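Local coordinates for sugar ABC transporter substrate-binding protein, BlMnBP1 (Bifidobacterium animalis subsp. lactis ATCC 27673, PDB 6I5R) that probably captures manno-oligosaccharides such as mannobiose outside the cell and delivers them to an ABC transporter for uptake, at residues Val188-Trp198 and Tyr255-Trp265. Residues are numbered along the deposited sequence; the frame is centred on the assembly and turned at random.
Sequences VPLYTNFVEDW and YTEEDYSTTDW. With ZN (zinc ion), chain G; ZN (zinc ion), chain L; BMA (beta-D-mannopyranose), chain B; BMA (beta-D-mannopyranose), chain C.
The six-membered rings of W198 and W265 make a T-shaped pair, planes 89° apart: the edge of W198 points at the face of W265, and W198 CH2 stands 3.7 Å from W265 CE2. One face of W198 carries the chain C mannose, with C2 over the ring centre, and E196 CB backs the opposite face; W265 turns its own edge to the chain B sugar and donates from NE1 to O2 at 3.1 Å. With an alanine at W198, the chain C mannose would probably lose the ring it lies on, and the face of W265 its aromatic partner. Farther along, Y260 sets its edge on the face of F194, Y260 CD1 3.7 Å from F194 CZ. E257, its chain bent at chi2 (-75°), brings its carboxylate to T192: E257 OE1 accepts T192 N at 2.8 Å, while E257 OE2 takes a very short bond (2.5 Å) from T192 OG1. Y191 OH receives D264 N at its ring edge, and T263 OG1 accepts V195 N at 3.0 Å. From the sugar pocket, at W198 and W265, the contact runs into the surrounding packing: strand 277-283 lies against L190 and Y191, helix 171-184 against P189 and Y255, and helix 409-420 against F194 and Y260.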
loop_
_atom_site.group_PDB
_atom_site.type_symbol
_atom_site.label_atom_id
_atom_site.label_comp_id
_atom_site.label_asym_id
_atom_site.label_seq_id
_atom_site.Cartn_x
_atom_site.Cartn_y
_atom_site.Cartn_z
ATOM N N VAL A 188 12.070 -12.682 -17.017
ATOM C CA VAL A 188 12.146 -13.095 -15.612
ATOM C C VAL A 188 10.719 -13.409 -15.170
ATOM O O VAL A 188 9.860 -12.513 -15.226
ATOM C CB VAL A 188 12.783 -11.997 -14.742
ATOM C CG1 VAL A 188 12.706 -12.370 -13.265
ATOM C CG2 VAL A 188 14.225 -11.752 -15.160
ATOM N N PRO A 189 10.407 -14.634 -14.730
ATOM C CA PRO A 189 9.005 -14.920 -14.373
ATOM C C PRO A 189 8.451 -14.044 -13.256
ATOM O O PRO A 189 7.343 -13.521 -13.376
ATOM C CB PRO A 189 9.038 -16.402 -13.968
ATOM C CG PRO A 189 10.230 -16.977 -14.745
ATOM C CD PRO A 189 11.233 -15.862 -14.796
ATOM N N LEU A 190 9.198 -13.866 -12.168
ATOM C CA LEU A 190 8.767 -12.990 -11.085
ATOM C C LEU A 190 9.975 -12.192 -10.625
ATOM O O LEU A 190 10.972 -12.770 -10.187
ATOM C CB LEU A 190 8.155 -13.794 -9.933
ATOM C CG LEU A 190 7.518 -13.011 -8.772
ATOM C CD1 LEU A 190 6.393 -13.757 -8.088
ATOM C CD2 LEU A 190 8.613 -12.670 -7.746
ATOM N N TYR A 191 9.889 -10.870 -10.732
ATOM C CA TYR A 191 10.981 -9.994 -10.344
ATOM C C TYR A 191 10.712 -9.526 -8.930
ATOM O O TYR A 191 9.637 -8.992 -8.653
ATOM C CB TYR A 191 11.081 -8.806 -11.293
ATOM C CG TYR A 191 12.346 -8.014 -11.198
ATOM C CD1 TYR A 191 13.475 -8.402 -11.880
ATOM C CD2 TYR A 191 12.397 -6.850 -10.457
ATOM C CE1 TYR A 191 14.640 -7.663 -11.818
ATOM C CE2 TYR A 191 13.547 -6.105 -10.397
ATOM C CZ TYR A 191 14.676 -6.514 -11.071
ATOM O OH TYR A 191 15.828 -5.763 -11.028
ATOM N N THR A 192 11.671 -9.737 -8.035
ATOM C CA THR A 192 11.362 -9.541 -6.637
ATOM C C THR A 192 11.497 -8.094 -6.190
ATOM O O THR A 192 10.873 -7.736 -5.202
ATOM C CB THR A 192 12.278 -10.357 -5.718
ATOM O OG1 THR A 192 13.632 -9.918 -5.910
ATOM C CG2 THR A 192 12.166 -11.823 -5.977
ATOM N N ASN A 193 12.301 -7.277 -6.882
ATOM C CA ASN A 193 12.689 -5.950 -6.391
ATOM C C ASN A 193 13.160 -6.044 -4.945
ATOM O O ASN A 193 12.865 -5.190 -4.111
ATOM C CB ASN A 193 11.556 -4.939 -6.540
ATOM C CG ASN A 193 11.601 -4.225 -7.884
ATOM O OD1 ASN A 193 12.617 -3.639 -8.230
ATOM N ND2 ASN A 193 10.513 -4.307 -8.655
ATOM N N PHE A 194 13.937 -7.088 -4.679
ATOM C CA PHE A 194 14.507 -7.331 -3.361
ATOM C C PHE A 194 15.107 -6.064 -2.757
ATOM O O PHE A 194 14.979 -5.823 -1.555
ATOM C CB PHE A 194 15.569 -8.441 -3.503
ATOM C CG PHE A 194 16.368 -8.707 -2.272
ATOM C CD1 PHE A 194 17.521 -7.964 -1.997
ATOM C CD2 PHE A 194 16.015 -9.729 -1.408
ATOM C CE1 PHE A 194 18.268 -8.223 -0.865
ATOM C CE2 PHE A 194 16.764 -9.988 -0.276
ATOM C CZ PHE A 194 17.900 -9.221 -0.013
ATOM N N VAL A 195 15.747 -5.229 -3.576
ATOM C CA VAL A 195 16.545 -4.158 -2.988
ATOM C C VAL A 195 15.655 -3.086 -2.364
ATOM O O VAL A 195 16.078 -2.392 -1.437
ATOM C CB VAL A 195 17.515 -3.552 -4.026
ATOM C CG1 VAL A 195 18.000 -2.138 -3.629
ATOM C CG2 VAL A 195 18.716 -4.471 -4.218
ATOM N N GLU A 196 14.432 -2.919 -2.855
ATOM C CA GLU A 196 13.503 -1.945 -2.291
ATOM C C GLU A 196 12.800 -2.569 -1.088
ATOM O O GLU A 196 11.997 -3.501 -1.227
ATOM C CB GLU A 196 12.491 -1.491 -3.335
ATOM C CG GLU A 196 13.065 -0.805 -4.539
ATOM C CD GLU A 196 13.804 0.492 -4.217
ATOM O OE1 GLU A 196 13.277 1.363 -3.495
ATOM O OE2 GLU A 196 14.929 0.641 -4.712
ATOM N N ASP A 197 13.082 -2.055 0.096
ATOM C CA ASP A 197 12.427 -2.576 1.281
ATOM C C ASP A 197 10.906 -2.556 1.136
ATOM O O ASP A 197 10.227 -3.511 1.542
ATOM C CB ASP A 197 12.870 -1.793 2.524
ATOM C CG ASP A 197 14.271 -2.161 2.954
ATOM O OD1 ASP A 197 15.071 -2.493 2.061
ATOM O OD2 ASP A 197 14.554 -2.168 4.180
ATOM N N TRP A 198 10.354 -1.475 0.564
ATOM C CA TRP A 198 8.908 -1.343 0.508
ATOM C C TRP A 198 8.334 -2.362 -0.473
ATOM O O TRP A 198 7.211 -2.830 -0.285
ATOM C CB TRP A 198 8.496 0.071 0.106
ATOM C CG TRP A 198 9.074 0.477 -1.184
ATOM C CD1 TRP A 198 10.210 1.200 -1.377
ATOM C CD2 TRP A 198 8.569 0.160 -2.487
ATOM N NE1 TRP A 198 10.435 1.351 -2.722
ATOM C CE2 TRP A 198 9.450 0.705 -3.421
ATOM C CE3 TRP A 198 7.458 -0.551 -2.950
ATOM C CZ2 TRP A 198 9.249 0.583 -4.796
ATOM C CZ3 TRP A 198 7.267 -0.669 -4.298
ATOM C CH2 TRP A 198 8.161 -0.116 -5.207
ATOM N N TYR A 255 12.658 -19.203 -10.394
ATOM C CA TYR A 255 11.769 -18.435 -11.250
ATOM C C TYR A 255 11.863 -16.932 -11.005
ATOM O O TYR A 255 10.970 -16.199 -11.446
ATOM C CB TYR A 255 10.311 -18.849 -11.048
ATOM C CG TYR A 255 10.007 -20.308 -11.292
ATOM C CD1 TYR A 255 10.796 -21.074 -12.128
ATOM C CD2 TYR A 255 8.936 -20.921 -10.667
ATOM C CE1 TYR A 255 10.541 -22.417 -12.333
ATOM C CE2 TYR A 255 8.662 -22.259 -10.882
ATOM C CZ TYR A 255 9.482 -23.005 -11.718
ATOM O OH TYR A 255 9.274 -24.353 -11.956
ATOM N N THR A 256 12.877 -16.463 -10.276
ATOM C CA THR A 256 13.092 -15.027 -10.057
ATOM C C THR A 256 14.425 -14.614 -10.683
ATOM O O THR A 256 15.132 -15.420 -11.302
ATOM C CB THR A 256 13.044 -14.667 -8.563
ATOM O OG1 THR A 256 14.066 -15.378 -7.857
ATOM C CG2 THR A 256 11.713 -15.027 -7.999
ATOM N N GLU A 257 14.753 -13.335 -10.529
ATOM C CA GLU A 257 15.950 -12.795 -11.160
ATOM C C GLU A 257 17.186 -13.528 -10.664
ATOM O O GLU A 257 17.214 -14.087 -9.562
ATOM C CB GLU A 257 16.089 -11.289 -10.896
ATOM C CG GLU A 257 16.358 -10.886 -9.444
ATOM C CD GLU A 257 15.132 -10.979 -8.537
ATOM O OE1 GLU A 257 13.999 -10.989 -9.067
ATOM O OE2 GLU A 257 15.325 -11.050 -7.295
ATOM N N GLU A 258 18.212 -13.528 -11.518
ATOM C CA GLU A 258 19.438 -14.256 -11.205
ATOM C C GLU A 258 20.038 -13.763 -9.893
ATOM O O GLU A 258 20.537 -14.554 -9.080
ATOM C CB GLU A 258 20.460 -14.114 -12.350
ATOM C CG GLU A 258 21.881 -14.545 -11.900
ATOM C CD GLU A 258 22.578 -15.505 -12.902
ATOM O OE1 GLU A 258 22.190 -15.556 -14.121
ATOM O OE2 GLU A 258 23.543 -16.205 -12.492
ATOM N N ASP A 259 20.068 -12.448 -9.712
ATOM C CA ASP A 259 20.731 -11.844 -8.565
ATOM C C ASP A 259 19.813 -10.887 -7.836
ATOM O O ASP A 259 19.707 -9.730 -8.237
ATOM C CB ASP A 259 22.012 -11.105 -8.964
ATOM C CG ASP A 259 22.796 -10.628 -7.752
ATOM O OD1 ASP A 259 22.408 -10.958 -6.619
ATOM O OD2 ASP A 259 23.812 -9.929 -7.933
ATOM N N TYR A 260 19.206 -11.362 -6.750
ATOM C CA TYR A 260 18.320 -10.510 -5.981
ATOM C C TYR A 260 19.045 -9.331 -5.339
ATOM O O TYR A 260 18.405 -8.329 -5.063
ATOM C CB TYR A 260 17.604 -11.349 -4.918
ATOM C CG TYR A 260 18.507 -11.979 -3.896
ATOM C CD1 TYR A 260 19.077 -11.226 -2.883
ATOM C CD2 TYR A 260 18.787 -13.339 -3.928
ATOM C CE1 TYR A 260 19.900 -11.793 -1.946
ATOM C CE2 TYR A 260 19.633 -13.914 -2.982
ATOM C CZ TYR A 260 20.183 -13.126 -2.003
ATOM O OH TYR A 260 21.011 -13.677 -1.041
ATOM N N SER A 261 20.356 -9.403 -5.125
ATOM C CA SER A 261 21.016 -8.341 -4.372
ATOM C C SER A 261 21.223 -7.088 -5.208
ATOM O O SER A 261 21.585 -6.042 -4.656
ATOM C CB SER A 261 22.364 -8.826 -3.821
ATOM O OG SER A 261 23.310 -8.930 -4.866
ATOM N N THR A 262 20.962 -7.147 -6.506
ATOM C CA THR A 262 21.196 -6.004 -7.364
ATOM C C THR A 262 19.976 -5.667 -8.218
ATOM O O THR A 262 20.115 -5.068 -9.282
ATOM C CB THR A 262 22.422 -6.242 -8.251
ATOM O OG1 THR A 262 22.148 -7.288 -9.185
ATOM C CG2 THR A 262 23.623 -6.634 -7.438
ATOM N N THR A 263 18.770 -6.005 -7.763
ATOM C CA THR A 263 17.596 -5.557 -8.499
ATOM C C THR A 263 17.535 -4.036 -8.542
ATOM O O THR A 263 18.102 -3.334 -7.694
ATOM C CB THR A 263 16.303 -6.078 -7.876
ATOM O OG1 THR A 263 16.152 -5.594 -6.543
ATOM C CG2 THR A 263 16.302 -7.594 -7.898
ATOM N N ASP A 264 16.793 -3.520 -9.521
ATOM C CA ASP A 264 16.641 -2.078 -9.659
ATOM C C ASP A 264 15.209 -1.706 -10.020
ATOM O O ASP A 264 14.711 -2.060 -11.092
ATOM C CB ASP A 264 17.610 -1.527 -10.698
ATOM C CG ASP A 264 17.471 -0.042 -10.858
ATOM O OD1 ASP A 264 17.823 0.697 -9.901
ATOM O OD2 ASP A 264 16.962 0.383 -11.911
ATOM N N TRP A 265 14.587 -0.920 -9.141
ATOM C CA TRP A 265 13.167 -0.610 -9.253
ATOM C C TRP A 265 12.847 0.171 -10.522
ATOM O O TRP A 265 11.936 -0.201 -11.275
ATOM C CB TRP A 265 12.736 0.164 -8.008
ATOM C CG TRP A 265 11.440 0.850 -8.147
ATOM C CD1 TRP A 265 11.230 2.179 -8.033
ATOM C CD2 TRP A 265 10.164 0.266 -8.470
ATOM N NE1 TRP A 265 9.910 2.472 -8.226
ATOM C CE2 TRP A 265 9.227 1.312 -8.487
ATOM C CE3 TRP A 265 9.721 -1.040 -8.721
ATOM C CZ2 TRP A 265 7.863 1.112 -8.759
ATOM C CZ3 TRP A 265 8.342 -1.246 -8.984
ATOM C CH2 TRP A 265 7.440 -0.168 -9.003
HETATM ZN ZN ZN G . 17.180 -2.269 2.313
HETATM ZN ZN ZN L . 14.388 2.922 -2.375
HETATM C C1 BMA B . 9.120 6.280 -7.483
HETATM C C2 BMA B . 7.655 5.828 -7.708
HETATM C C3 BMA B . 7.028 5.471 -6.366
HETATM C C4 BMA B . 7.953 4.616 -5.539
HETATM C C5 BMA B . 9.359 5.228 -5.467
HETATM C C6 BMA B . 10.293 4.404 -4.615
HETATM O O1 BMA B . 9.617 6.417 -8.775
HETATM O O2 BMA B . 7.696 4.594 -8.494
HETATM O O3 BMA B . 5.808 4.834 -6.521
HETATM O O4 BMA B . 7.450 4.490 -4.208
HETATM O O5 BMA B . 9.864 5.354 -6.787
HETATM O O6 BMA B . 11.393 5.266 -4.300
HETATM C C1 BMA C . 6.413 3.581 -3.953
HETATM C C2 BMA C . 6.662 3.169 -2.471
HETATM C C3 BMA C . 5.517 2.312 -2.025
HETATM C C4 BMA C . 4.173 2.937 -2.387
HETATM C C5 BMA C . 4.102 3.254 -3.882
HETATM C C6 BMA C . 2.804 3.947 -4.250
HETATM O O2 BMA C . 6.610 4.302 -1.606
HETATM O O3 BMA C . 5.538 2.050 -0.619
HETATM O O4 BMA C . 3.172 2.004 -2.077
HETATM O O5 BMA C . 5.182 4.152 -4.189
HETATM O O6 BMA C . 2.717 5.229 -3.606
HETATM O O HOH W 1 15.727 -4.046 -13.244
HETATM O O HOH W 2 14.698 -3.247 -6.516
HETATM O O HOH W 3 17.476 -3.227 0.516
HETATM O O HOH W 4 15.969 -0.720 -6.698
HETATM O O HOH W 5 16.630 2.014 -3.096
HETATM O O HOH W 6 17.254 -3.937 3.590
HETATM O O HOH W 7 13.836 4.235 -3.266
HETATM O O HOH W 8 13.028 3.142 -1.215
#